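Side-chain contacts in MMS19 nucleotide excision repair protein homolog (Mus musculus, PDB 6TBL), which probably serves as a key component of the cytosolic iron-sulfur protein assembly complex, which loads iron-sulfur clusters into proteins of DNA metabolism and genome integrity: residues A16-D21 with V51-N56; Q71-L76 with G115-L120; S58-Y61 with V65-A68. All blocks are in the same frame, centred on the assembly; numbering follows the deposited sequence.

Interaction 1 of 3, residues A16-D21 with V51-N56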
ATOM      1  N   ALA A  16      14.245  -0.783 -38.539  1.00 96.87           N
ATOM      2  CA  ALA A  16      15.611  -0.746 -38.034  1.00 96.70           C
ATOM      3  C   ALA A  16      15.671  -0.920 -36.523  1.00104.89           C
ATOM      4  O   ALA A  16      16.723  -1.299 -35.997  1.00107.93           O
ATOM      5  CB  ALA A  16      16.290   0.563 -38.436  1.00 83.05           C
ATOM      6  N   LEU A  17      14.570  -0.655 -35.815  1.00 99.73           N
ATOM      7  CA  LEU A  17      14.545  -0.849 -34.370  1.00100.10           C
ATOM      8  C   LEU A  17      14.673  -2.316 -33.983  1.00104.22           C
ATOM      9  O   LEU A  17      15.091  -2.614 -32.859  1.00113.14           O
ATOM     10  CB  LEU A  17      13.257  -0.271 -33.785  1.00 97.67           C
ATOM     11  CG  LEU A  17      13.073   1.239 -33.931  1.00 92.07           C
ATOM     12  CD1 LEU A  17      11.665   1.644 -33.549  1.00 91.54           C
ATOM     13  CD2 LEU A  17      14.087   1.978 -33.080  1.00 83.28           C
ATOM     14  N   SER A  18      14.320  -3.229 -34.883  1.00 95.91           N
ATOM     15  CA  SER A  18      14.439  -4.659 -34.634  1.00 99.61           C
ATOM     16  C   SER A  18      15.788  -5.224 -35.058  1.00103.15           C
ATOM     17  O   SER A  18      16.044  -6.412 -34.831  1.00 99.61           O
ATOM     18  CB  SER A  18      13.319  -5.411 -35.356  1.00100.66           C
ATOM     19  OG  SER A  18      12.059  -4.827 -35.078  1.00102.40           O
ATOM     20  N   CYS A  19      16.649  -4.411 -35.659  1.00101.47           N
ATOM     21  CA  CYS A  19      17.934  -4.902 -36.139  1.00104.92           C
ATOM     22  C   CYS A  19      18.840  -5.242 -34.959  1.00108.13           C
ATOM     23  O   CYS A  19      18.981  -4.429 -34.040  1.00107.41           O
ATOM     24  CB  CYS A  19      18.594  -3.859 -37.035  1.00106.11           C
ATOM     25  SG  CYS A  19      20.248  -4.304 -37.592  1.00113.08           S
ATOM     26  N   PRO A  20      19.462  -6.424 -34.939  1.00115.35           N
ATOM     27  CA  PRO A  20      20.317  -6.775 -33.793  1.00114.16           C
ATOM     28  C   PRO A  20      21.578  -5.930 -33.676  1.00110.33           C
ATOM     29  O   PRO A  20      22.178  -5.906 -32.595  1.00109.20           O
ATOM     30  CB  PRO A  20      20.661  -8.252 -34.044  1.00119.15           C
ATOM     31  CG  PRO A  20      19.624  -8.738 -35.003  1.00122.43           C
ATOM     32  CD  PRO A  20      19.285  -7.557 -35.862  1.00120.54           C
ATOM     33  N   ASP A  21      22.000  -5.243 -34.737  1.00108.06           N
ATOM     34  CA  ASP A  21      23.226  -4.456 -34.677  1.00109.03           C
ATOM     35  C   ASP A  21      22.997  -3.176 -33.879  1.00105.29           C
ATOM     36  O   ASP A  21      22.054  -2.425 -34.145  1.00103.13           O
ATOM     37  CB  ASP A  21      23.713  -4.125 -36.089  1.00113.05           C
ATOM     38  CG  ASP A  21      25.131  -3.564 -36.112  1.00115.73           C
ATOM     39  OD1 ASP A  21      25.700  -3.294 -35.033  1.00113.50           O
ATOM     40  OD2 ASP A  21      25.685  -3.400 -37.220  1.00121.34           O
ATOM     41  N   VAL A  51       6.263   2.294 -28.904  1.00 84.44           N
ATOM     42  CA  VAL A  51       6.338   1.967 -27.482  1.00 82.34           C
ATOM     43  C   VAL A  51       7.003   0.612 -27.282  1.00 86.17           C
ATOM     44  O   VAL A  51       7.889   0.454 -26.433  1.00 84.65           O
ATOM     45  CB  VAL A  51       4.935   2.005 -26.848  1.00 79.94           C
ATOM     46  CG1 VAL A  51       4.974   1.446 -25.439  1.00 72.61           C
ATOM     47  CG2 VAL A  51       4.395   3.421 -26.840  1.00 77.81           C
ATOM     48  N   THR A  52       6.592  -0.383 -28.069  1.00 90.81           N
ATOM     49  CA  THR A  52       7.120  -1.733 -27.903  1.00 91.55           C
ATOM     50  C   THR A  52       8.630  -1.768 -28.109  1.00 89.64           C
ATOM     51  O   THR A  52       9.375  -2.242 -27.243  1.00 83.54           O
ATOM     52  CB  THR A  52       6.426  -2.688 -28.874  1.00 96.73           C
ATOM     53  OG1 THR A  52       5.007  -2.517 -28.783  1.00104.51           O
ATOM     54  CG2 THR A  52       6.775  -4.130 -28.545  1.00 96.95           C
ATOM     55  N   LYS A  53       9.098  -1.255 -29.249  1.00 87.98           N
ATOM     56  CA  LYS A  53      10.510  -1.387 -29.598  1.00 88.63           C
ATOM     57  C   LYS A  53      11.396  -0.508 -28.723  1.00 90.22           C
ATOM     58  O   LYS A  53      12.509  -0.909 -28.365  1.00 93.62           O
ATOM     59  CB  LYS A  53      10.718  -1.061 -31.075  1.00 89.23           C
ATOM     60  CG  LYS A  53      10.214  -2.144 -32.004  1.00 95.02           C
ATOM     61  CD  LYS A  53      10.821  -3.487 -31.633  1.00104.10           C
ATOM     62  CE  LYS A  53      10.199  -4.618 -32.429  1.00110.84           C
ATOM     63  NZ  LYS A  53      10.732  -5.937 -31.996  1.00116.35           N
ATOM     64  N   PHE A  54      10.926   0.692 -28.375  1.00 90.32           N
ATOM     65  CA  PHE A  54      11.709   1.554 -27.494  1.00 83.85           C
ATOM     66  C   PHE A  54      11.948   0.889 -26.146  1.00 87.75           C
ATOM     67  O   PHE A  54      13.055   0.956 -25.599  1.00 83.46           O
ATOM     68  CB  PHE A  54      11.011   2.903 -27.307  1.00 78.58           C
ATOM     69  CG  PHE A  54      11.050   3.789 -28.521  1.00 78.17           C
ATOM     70  CD1 PHE A  54      11.880   3.495 -29.592  1.00 75.77           C
ATOM     71  CD2 PHE A  54      10.260   4.925 -28.585  1.00 77.77           C
ATOM     72  CE1 PHE A  54      11.912   4.313 -30.705  1.00 74.37           C
ATOM     73  CE2 PHE A  54      10.288   5.747 -29.697  1.00 78.04           C
ATOM     74  CZ  PHE A  54      11.116   5.443 -30.756  1.00 72.18           C
ATOM     75  N   LEU A  55      10.921   0.232 -25.598  1.00 86.45           N
ATOM     76  CA  LEU A  55      11.080  -0.444 -24.314  1.00 86.25           C
ATOM     77  C   LEU A  55      12.072  -1.596 -24.413  1.00 85.70           C
ATOM     78  O   LEU A  55      12.892  -1.795 -23.508  1.00 90.94           O
ATOM     79  CB  LEU A  55       9.726  -0.937 -23.807  1.00 88.28           C
ATOM     80  CG  LEU A  55       8.724   0.141 -23.391  1.00 86.95           C
ATOM     81  CD1 LEU A  55       7.381  -0.478 -23.039  1.00 72.76           C
ATOM     82  CD2 LEU A  55       9.269   0.954 -22.225  1.00 84.59           C
ATOM     83  N   ASN A  56      12.016  -2.366 -25.503  1.00 82.98           N
ATOM     84  CA  ASN A  56      12.978  -3.448 -25.684  1.00 99.12           C
ATOM     85  C   ASN A  56      14.401  -2.912 -25.759  1.00 99.33           C
ATOM     86  O   ASN A  56      15.318  -3.475 -25.149  1.00102.41           O
ATOM     87  CB  ASN A  56      12.644  -4.248 -26.942  1.00113.11           C
ATOM     88  CG  ASN A  56      11.350  -5.018 -26.813  1.00131.68           C
ATOM     89  OD1 ASN A  56      11.322  -6.119 -26.261  1.00138.52           O
ATOM     90  ND2 ASN A  56      10.266  -4.443 -27.319  1.00139.03           N
TER

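Interaction 2 of 3, residues Q71-L76 with G115-L120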
ATOM      1  N   GLN A  71      15.454   8.288 -24.202  1.00 74.80           N
ATOM      2  CA  GLN A  71      15.213   9.640 -24.696  1.00 71.23           C
ATOM      3  C   GLN A  71      14.067   9.671 -25.697  1.00 71.40           C
ATOM      4  O   GLN A  71      13.344  10.671 -25.779  1.00 76.26           O
ATOM      5  CB  GLN A  71      16.486  10.208 -25.322  1.00 66.18           C
ATOM      6  CG  GLN A  71      17.621  10.414 -24.335  1.00 68.14           C
ATOM      7  CD  GLN A  71      18.873  10.962 -24.991  1.00 76.92           C
ATOM      8  OE1 GLN A  71      18.911  11.189 -26.199  1.00 92.98           O
ATOM      9  NE2 GLN A  71      19.909  11.178 -24.191  1.00 73.18           N
ATOM     10  N   CYS A  72      13.887   8.596 -26.466  1.00 65.83           N
ATOM     11  CA  CYS A  72      12.725   8.505 -27.342  1.00 71.00           C
ATOM     12  C   CYS A  72      11.451   8.271 -26.542  1.00 76.35           C
ATOM     13  O   CYS A  72      10.385   8.790 -26.895  1.00 81.17           O
ATOM     14  CB  CYS A  72      12.932   7.395 -28.369  1.00 80.77           C
ATOM     15  SG  CYS A  72      14.023   7.849 -29.729  1.00 82.87           S
ATOM     16  N   MET A  73      11.540   7.480 -25.468  1.00 68.67           N
ATOM     17  CA  MET A  73      10.395   7.305 -24.579  1.00 63.76           C
ATOM     18  C   MET A  73       9.962   8.637 -23.987  1.00 71.33           C
ATOM     19  O   MET A  73       8.765   8.890 -23.814  1.00 71.17           O
ATOM     20  CB  MET A  73      10.739   6.315 -23.469  1.00 63.90           C
ATOM     21  CG  MET A  73      10.863   4.885 -23.937  1.00 74.60           C
ATOM     22  SD  MET A  73       9.312   4.294 -24.635  1.00 88.59           S
ATOM     23  CE  MET A  73       8.214   4.497 -23.237  1.00 93.97           C
ATOM     24  N   HIS A  74      10.927   9.500 -23.667  1.00 62.37           N
ATOM     25  CA  HIS A  74      10.598  10.853 -23.239  1.00 65.63           C
ATOM     26  C   HIS A  74       9.973  11.646 -24.379  1.00 75.69           C
ATOM     27  O   HIS A  74       8.965  12.335 -24.186  1.00 76.19           O
ATOM     28  CB  HIS A  74      11.856  11.547 -22.719  1.00 62.00           C
ATOM     29  CG  HIS A  74      11.617  12.922 -22.181  1.00 69.38           C
ATOM     30  ND1 HIS A  74      11.565  14.039 -22.987  1.00 69.19           N
ATOM     31  CD2 HIS A  74      11.430  13.364 -20.914  1.00 70.19           C
ATOM     32  CE1 HIS A  74      11.348  15.108 -22.240  1.00 71.65           C
ATOM     33  NE2 HIS A  74      11.263  14.726 -20.979  1.00 70.14           N
ATOM     34  N   ALA A  75      10.549  11.546 -25.582  1.00 65.62           N
ATOM     35  CA  ALA A  75      10.038  12.291 -26.724  1.00 67.94           C
ATOM     36  C   ALA A  75       8.660  11.812 -27.158  1.00 74.00           C
ATOM     37  O   ALA A  75       7.930  12.573 -27.801  1.00 74.18           O
ATOM     38  CB  ALA A  75      11.017  12.198 -27.895  1.00 64.34           C
ATOM     39  N   LEU A  76       8.291  10.572 -26.824  1.00 73.98           N
ATOM     40  CA  LEU A  76       6.960  10.077 -27.157  1.00 77.06           C
ATOM     41  C   LEU A  76       5.866  10.907 -26.500  1.00 78.79           C
ATOM     42  O   LEU A  76       4.762  11.018 -27.044  1.00 75.95           O
ATOM     43  CB  LEU A  76       6.821   8.612 -26.741  1.00 81.71           C
ATOM     44  CG  LEU A  76       7.190   7.545 -27.768  1.00 83.28           C
ATOM     45  CD1 LEU A  76       6.966   6.162 -27.181  1.00 77.93           C
ATOM     46  CD2 LEU A  76       6.366   7.726 -29.026  1.00 81.11           C
ATOM     47  N   GLY A 115       9.026  10.322 -15.535  1.00 74.43           N
ATOM     48  CA  GLY A 115       8.387  11.475 -14.924  1.00 61.84           C
ATOM     49  C   GLY A 115       7.411  12.175 -15.847  1.00 75.29           C
ATOM     50  O   GLY A 115       6.386  12.693 -15.396  1.00 82.17           O
ATOM     51  N   GLU A 116       7.705  12.194 -17.148  1.00 72.59           N
ATOM     52  CA  GLU A 116       6.793  12.807 -18.104  1.00 76.06           C
ATOM     53  C   GLU A 116       5.594  11.918 -18.400  1.00 78.65           C
ATOM     54  O   GLU A 116       4.535  12.428 -18.786  1.00 77.84           O
ATOM     55  CB  GLU A 116       7.533  13.147 -19.397  1.00 76.75           C
ATOM     56  CG  GLU A 116       8.496  14.303 -19.242  1.00 82.65           C
ATOM     57  CD  GLU A 116       7.797  15.593 -18.858  1.00 84.42           C
ATOM     58  OE1 GLU A 116       6.720  15.875 -19.423  1.00 82.93           O
ATOM     59  OE2 GLU A 116       8.317  16.317 -17.982  1.00 88.91           O
ATOM     60  N   TRP A 117       5.735  10.602 -18.235  1.00 73.25           N
ATOM     61  CA  TRP A 117       4.597   9.711 -18.412  1.00 77.96           C
ATOM     62  C   TRP A 117       3.649   9.736 -17.222  1.00 81.93           C
ATOM     63  O   TRP A 117       2.492   9.326 -17.362  1.00 89.53           O
ATOM     64  CB  TRP A 117       5.079   8.283 -18.676  1.00 73.43           C
ATOM     65  CG  TRP A 117       5.501   8.066 -20.097  1.00 77.97           C
ATOM     66  CD1 TRP A 117       6.703   8.390 -20.655  1.00 78.09           C
ATOM     67  CD2 TRP A 117       4.715   7.488 -21.149  1.00 79.62           C
ATOM     68  NE1 TRP A 117       6.719   8.043 -21.983  1.00 74.43           N
ATOM     69  CE2 TRP A 117       5.512   7.486 -22.312  1.00 72.71           C
ATOM     70  CE3 TRP A 117       3.421   6.961 -21.216  1.00 82.62           C
ATOM     71  CZ2 TRP A 117       5.055   6.983 -23.527  1.00 78.41           C
ATOM     72  CZ3 TRP A 117       2.969   6.464 -22.426  1.00 78.18           C
ATOM     73  CH2 TRP A 117       3.784   6.479 -23.565  1.00 83.61           C
ATOM     74  N   PHE A 118       4.108  10.211 -16.061  1.00 74.94           N
ATOM     75  CA  PHE A 118       3.201  10.409 -14.935  1.00 75.24           C
ATOM     76  C   PHE A 118       2.279  11.600 -15.159  1.00 82.05           C
ATOM     77  O   PHE A 118       1.176  11.640 -14.603  1.00 88.41           O
ATOM     78  CB  PHE A 118       3.993  10.603 -13.641  1.00 72.75           C
ATOM     79  CG  PHE A 118       4.358   9.321 -12.948  1.00 75.87           C
ATOM     80  CD1 PHE A 118       3.429   8.651 -12.174  1.00 75.86           C
ATOM     81  CD2 PHE A 118       5.633   8.794 -13.058  1.00 73.40           C
ATOM     82  CE1 PHE A 118       3.762   7.477 -11.533  1.00 74.42           C
ATOM     83  CE2 PHE A 118       5.973   7.618 -12.418  1.00 69.23           C
ATOM     84  CZ  PHE A 118       5.037   6.962 -11.654  1.00 71.62           C
ATOM     85  N   LEU A 119       2.704  12.568 -15.968  1.00 84.24           N
ATOM     86  CA  LEU A 119       1.961  13.803 -16.168  1.00 80.70           C
ATOM     87  C   LEU A 119       0.964  13.732 -17.316  1.00 88.36           C
ATOM     88  O   LEU A 119       0.362  14.755 -17.653  1.00101.45           O
ATOM     89  CB  LEU A 119       2.933  14.962 -16.423  1.00 74.73           C
ATOM     90  CG  LEU A 119       4.055  15.169 -15.409  1.00 68.91           C
ATOM     91  CD1 LEU A 119       5.022  16.236 -15.899  1.00 67.14           C
ATOM     92  CD2 LEU A 119       3.481  15.539 -14.054  1.00 67.50           C
ATOM     93  N   LEU A 120       0.781  12.568 -17.937  1.00 88.86           N
ATOM     94  CA  LEU A 120      -0.145  12.486 -19.061  1.00 94.77           C
ATOM     95  C   LEU A 120      -1.588  12.637 -18.595  1.00100.83           C
ATOM     96  O   LEU A 120      -2.328  13.489 -19.101  1.00103.39           O
ATOM     97  CB  LEU A 120       0.059  11.173 -19.815  1.00 88.01           C
ATOM     98  CG  LEU A 120       1.331  11.121 -20.661  1.00 86.03           C
ATOM     99  CD1 LEU A 120       1.451   9.778 -21.350  1.00 89.96           C
ATOM    100  CD2 LEU A 120       1.345  12.251 -21.685  1.00 83.75           C
TER

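Interaction 3 of 3, residues S58-Y61 with V65-A68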
ATOM      1  N   SER A  58      15.549  -0.287 -24.414  1.00 85.64           N
ATOM      2  CA  SER A  58      15.965   0.254 -23.125  1.00 83.10           C
ATOM      3  C   SER A  58      16.612  -0.790 -22.225  1.00 80.53           C
ATOM      4  O   SER A  58      17.050  -0.441 -21.124  1.00 78.50           O
ATOM      5  CB  SER A  58      14.768   0.876 -22.405  1.00 78.28           C
ATOM      6  OG  SER A  58      13.802  -0.110 -22.092  1.00 80.30           O
ATOM      7  N   SER A  59      16.677  -2.050 -22.656  1.00 81.91           N
ATOM      8  CA  SER A  59      17.315  -3.119 -21.899  1.00 79.21           C
ATOM      9  C   SER A  59      18.422  -3.786 -22.710  1.00 84.27           C
ATOM     10  O   SER A  59      18.730  -4.961 -22.505  1.00 90.41           O
ATOM     11  CB  SER A  59      16.282  -4.153 -21.454  1.00 78.65           C
ATOM     12  OG  SER A  59      15.552  -4.638 -22.566  1.00 87.77           O
ATOM     13  N   SER A  60      19.021  -3.047 -23.640  1.00 76.07           N
ATOM     14  CA  SER A  60      20.073  -3.595 -24.477  1.00 87.81           C
ATOM     15  C   SER A  60      21.386  -3.674 -23.703  1.00 87.96           C
ATOM     16  O   SER A  60      21.552  -3.071 -22.639  1.00 90.81           O
ATOM     17  CB  SER A  60      20.257  -2.751 -25.735  1.00 95.82           C
ATOM     18  OG  SER A  60      20.877  -1.518 -25.421  1.00 99.15           O
ATOM     19  N   TYR A  61      22.331  -4.436 -24.256  1.00 90.65           N
ATOM     20  CA  TYR A  61      23.652  -4.524 -23.648  1.00 99.20           C
ATOM     21  C   TYR A  61      24.397  -3.199 -23.736  1.00 96.02           C
ATOM     22  O   TYR A  61      25.225  -2.895 -22.870  1.00 96.23           O
ATOM     23  CB  TYR A  61      24.458  -5.639 -24.317  1.00113.68           C
ATOM     24  CG  TYR A  61      25.864  -5.798 -23.783  1.00131.00           C
ATOM     25  CD1 TYR A  61      26.110  -6.530 -22.629  1.00140.02           C
ATOM     26  CD2 TYR A  61      26.947  -5.224 -24.439  1.00136.59           C
ATOM     27  CE1 TYR A  61      27.394  -6.681 -22.139  1.00144.08           C
ATOM     28  CE2 TYR A  61      28.234  -5.370 -23.956  1.00141.65           C
ATOM     29  CZ  TYR A  61      28.452  -6.100 -22.806  1.00144.87           C
ATOM     30  OH  TYR A  61      29.731  -6.249 -22.321  1.00146.91           O
ATOM     31  N   VAL A  65      22.686   2.706 -26.332  1.00 83.51           N
ATOM     32  CA  VAL A  65      21.379   2.356 -26.878  1.00 82.78           C
ATOM     33  C   VAL A  65      20.292   2.554 -25.830  1.00 81.83           C
ATOM     34  O   VAL A  65      19.236   3.132 -26.113  1.00 81.50           O
ATOM     35  CB  VAL A  65      21.392   0.916 -27.425  1.00 79.82           C
ATOM     36  CG1 VAL A  65      19.988   0.479 -27.818  1.00 70.72           C
ATOM     37  CG2 VAL A  65      22.328   0.812 -28.617  1.00 82.28           C
ATOM     38  N   ARG A  66      20.534   2.082 -24.604  1.00 81.75           N
ATOM     39  CA  ARG A  66      19.553   2.270 -23.537  1.00 77.00           C
ATOM     40  C   ARG A  66      19.256   3.748 -23.315  1.00 75.57           C
ATOM     41  O   ARG A  66      18.101   4.132 -23.099  1.00 78.76           O
ATOM     42  CB  ARG A  66      20.049   1.622 -22.243  1.00 73.16           C
ATOM     43  CG  ARG A  66      20.010   0.103 -22.255  1.00 80.73           C
ATOM     44  CD  ARG A  66      20.369  -0.486 -20.895  1.00 74.32           C
ATOM     45  NE  ARG A  66      21.785  -0.830 -20.788  1.00 77.54           N
ATOM     46  CZ  ARG A  66      22.656  -0.201 -20.007  1.00 82.77           C
ATOM     47  NH1 ARG A  66      22.261   0.812 -19.252  1.00 95.06           N
ATOM     48  NH2 ARG A  66      23.923  -0.590 -19.978  1.00 91.72           N
ATOM     49  N   ILE A  67      20.286   4.591 -23.385  1.00 73.51           N
ATOM     50  CA  ILE A  67      20.089   6.027 -23.213  1.00 71.09           C
ATOM     51  C   ILE A  67      19.234   6.589 -24.342  1.00 78.27           C
ATOM     52  O   ILE A  67      18.246   7.296 -24.104  1.00 78.44           O
ATOM     53  CB  ILE A  67      21.448   6.745 -23.122  1.00 76.97           C
ATOM     54  CG1 ILE A  67      22.143   6.388 -21.807  1.00 73.40           C
ATOM     55  CG2 ILE A  67      21.270   8.251 -23.270  1.00 62.59           C
ATOM     56  CD1 ILE A  67      23.518   6.985 -21.668  1.00 69.28           C
ATOM     57  N   ALA A  68      19.597   6.281 -25.589  1.00 63.60           N
ATOM     58  CA  ALA A  68      18.839   6.791 -26.726  1.00 63.74           C
ATOM     59  C   ALA A  68      17.403   6.280 -26.709  1.00 77.32           C
ATOM     60  O   ALA A  68      16.468   7.022 -27.038  1.00 77.84           O
ATOM     61  CB  ALA A  68      19.532   6.405 -28.033  1.00 65.07           C
TER

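Interaction 1 of 3, residues A16-D21 with V51-N56
L17 and S18 meet K53 and F54 where HEAT repeat 2 borders HEAT repeat 3 in this C-terminal piece of MMS19. L17 and S18 belong to the loop between helix 9-16 and helix 22-38. K53 and F54 lie on helix 47-57. A type I beta turn runs from A16 to C19, closed by a backbone bond from C19 N to A16 O. L17 is the apolar part of the contact. Its CB points toward the helix, and CG sits beside the backbone N, anti to the carbonyl carbon (chi1 -64°). This sends CD1 into the angle between two neighbouring helix residues, 3.8 Å from K53 CB and 3.9 Å from F54 CE1. The second branch reaches the same ring atom: L17 CD2 is 4.0 Å from F54 CE1 and lies at the edge of the ring, in its plane. F54 starts out pointing away from the loop, but its ring comes back nearer. The F54 side chain also packs on L29 of helix 22-38 and on C72, M73 and L76 of helix 63-76, and L17 itself packs on L32, so this end of the contact is buried. K53 is more open. Its chain bends at chi2 (-54°) and is extended beyond that. K53 CB and CG lie against L17 CB, and the rest of the chain runs on to exposed S18. There the serine hydroxyl touches the last carbon of the lysine: S18 OG is 3.2 Å from K53 CE.

Interaction 2 of 3, residues Q71-L76 with G115-L120
E116 and W117 of helix 104-118 meet M73, H74 and L76 of helix 63-76. E116 comes first and points toward the other helix. Its chain bends at chi2, and CG lies against the imidazole of H74, 3.3 Å from NE2 and 3.5 Å from CD2. The H74 ring gets there with CG anti to the backbone N (chi1 -177°). The carboxylate and ring planes are steeply turned, 61° apart. E116 OE2 stays 4.5 Å from H74 NE2, not in contact, though a carboxylate this near may favour a protonated histidine. W117 follows and does most of the holding. Its indole N-H bonds to the backbone carbonyl of M73, NE1 to O 2.9 Å, and the bond is nearly straight at 165°. The oxygen lies in the indole plane, while NE1 stands above the carbonyl plane. W117 CZ2 touches M73 CE and L76 CB, each at 4.0 Å. V91 of helix 81-94 also packs on the indole. A leucine at W117 would probably leave the M73 carbonyl without this donor and open a gap beside M73 CE and L76 CB. Further on, F118 and L119 face another protein chain, packing on a basic and a polar side chain of it. The arrangement is typical of neighbouring HEAT repeats, here 3 and 4, stacked helix on helix in an alpha solenoid.

Interaction 3 of 3, residues S58-Y61 with V65-A68
The turn between helix 47-57 and helix 63-76, inside HEAT repeat 3, is tied to the first part of the second helix by R66 and V65. S58 and S60 take most of the contact on the loop side. R66 lies along the loop, passing S58 before S60. Its aliphatic chain passes the carbonyl of S58: R66 CG is 3.2 Å and R66 CD 3.3 Å from S58 O. The chain then bends at chi3 (-94°), and this turn brings NE to the next carbonyl but one. R66 NE donates a hydrogen bond to S60 O, 2.9 Å long and moderately bent at 144°. The oxygen sits at the edge of the guanidinium group, in its plane, and NE is tilted 19° from the carbonyl plane. R66 NH2 is more distant from the loop, 3.9 Å from Y61 O. The other end of the group has its own partner, because R66 NH1 forms a salt bridge with D101. The guanidinium is therefore fixed from two directions, by a loop carbonyl through NE and by a carboxylate through NH1. V65 makes the second contact. Its CG1 lies anti to the backbone N, and S60 OG rests against the branch point, 3.2 Å from V65 CB and 3.2 Å from V65 CG1. The S58 and S59 hydroxyls are hydrogen-bonded to L55 O and N56 O of the preceding helix, and S60 OG makes weak hydrogen bonds to the carbonyls of L57 and S62. The whole is the short inter-helix turn of a HEAT helical hairpin, with an arginine of the second helix bonded to a carbonyl of the turn.

Interaction 2 is the buried one; interactions 1 and 3 are partly buried. Interactions 1 and 2 each join successive repeats, 2 to 3 and 3 to 4. Interaction 3 stays within repeat 3. Helix 63-76 serves both interaction 3, near its start, and interaction 2, near its end. Interactions 1 and 2 lie on opposite sides of the chain's centre, about 17 Å between centres, yet they touch where the F54 side chain packs on helix 63-76. The chemistry follows the place: carbon contacts, with a lysine chain at the more exposed side, in 1, indole packing plus one hydrogen bond in 2, and arginine-to-carbonyl bonding at the turn in 3.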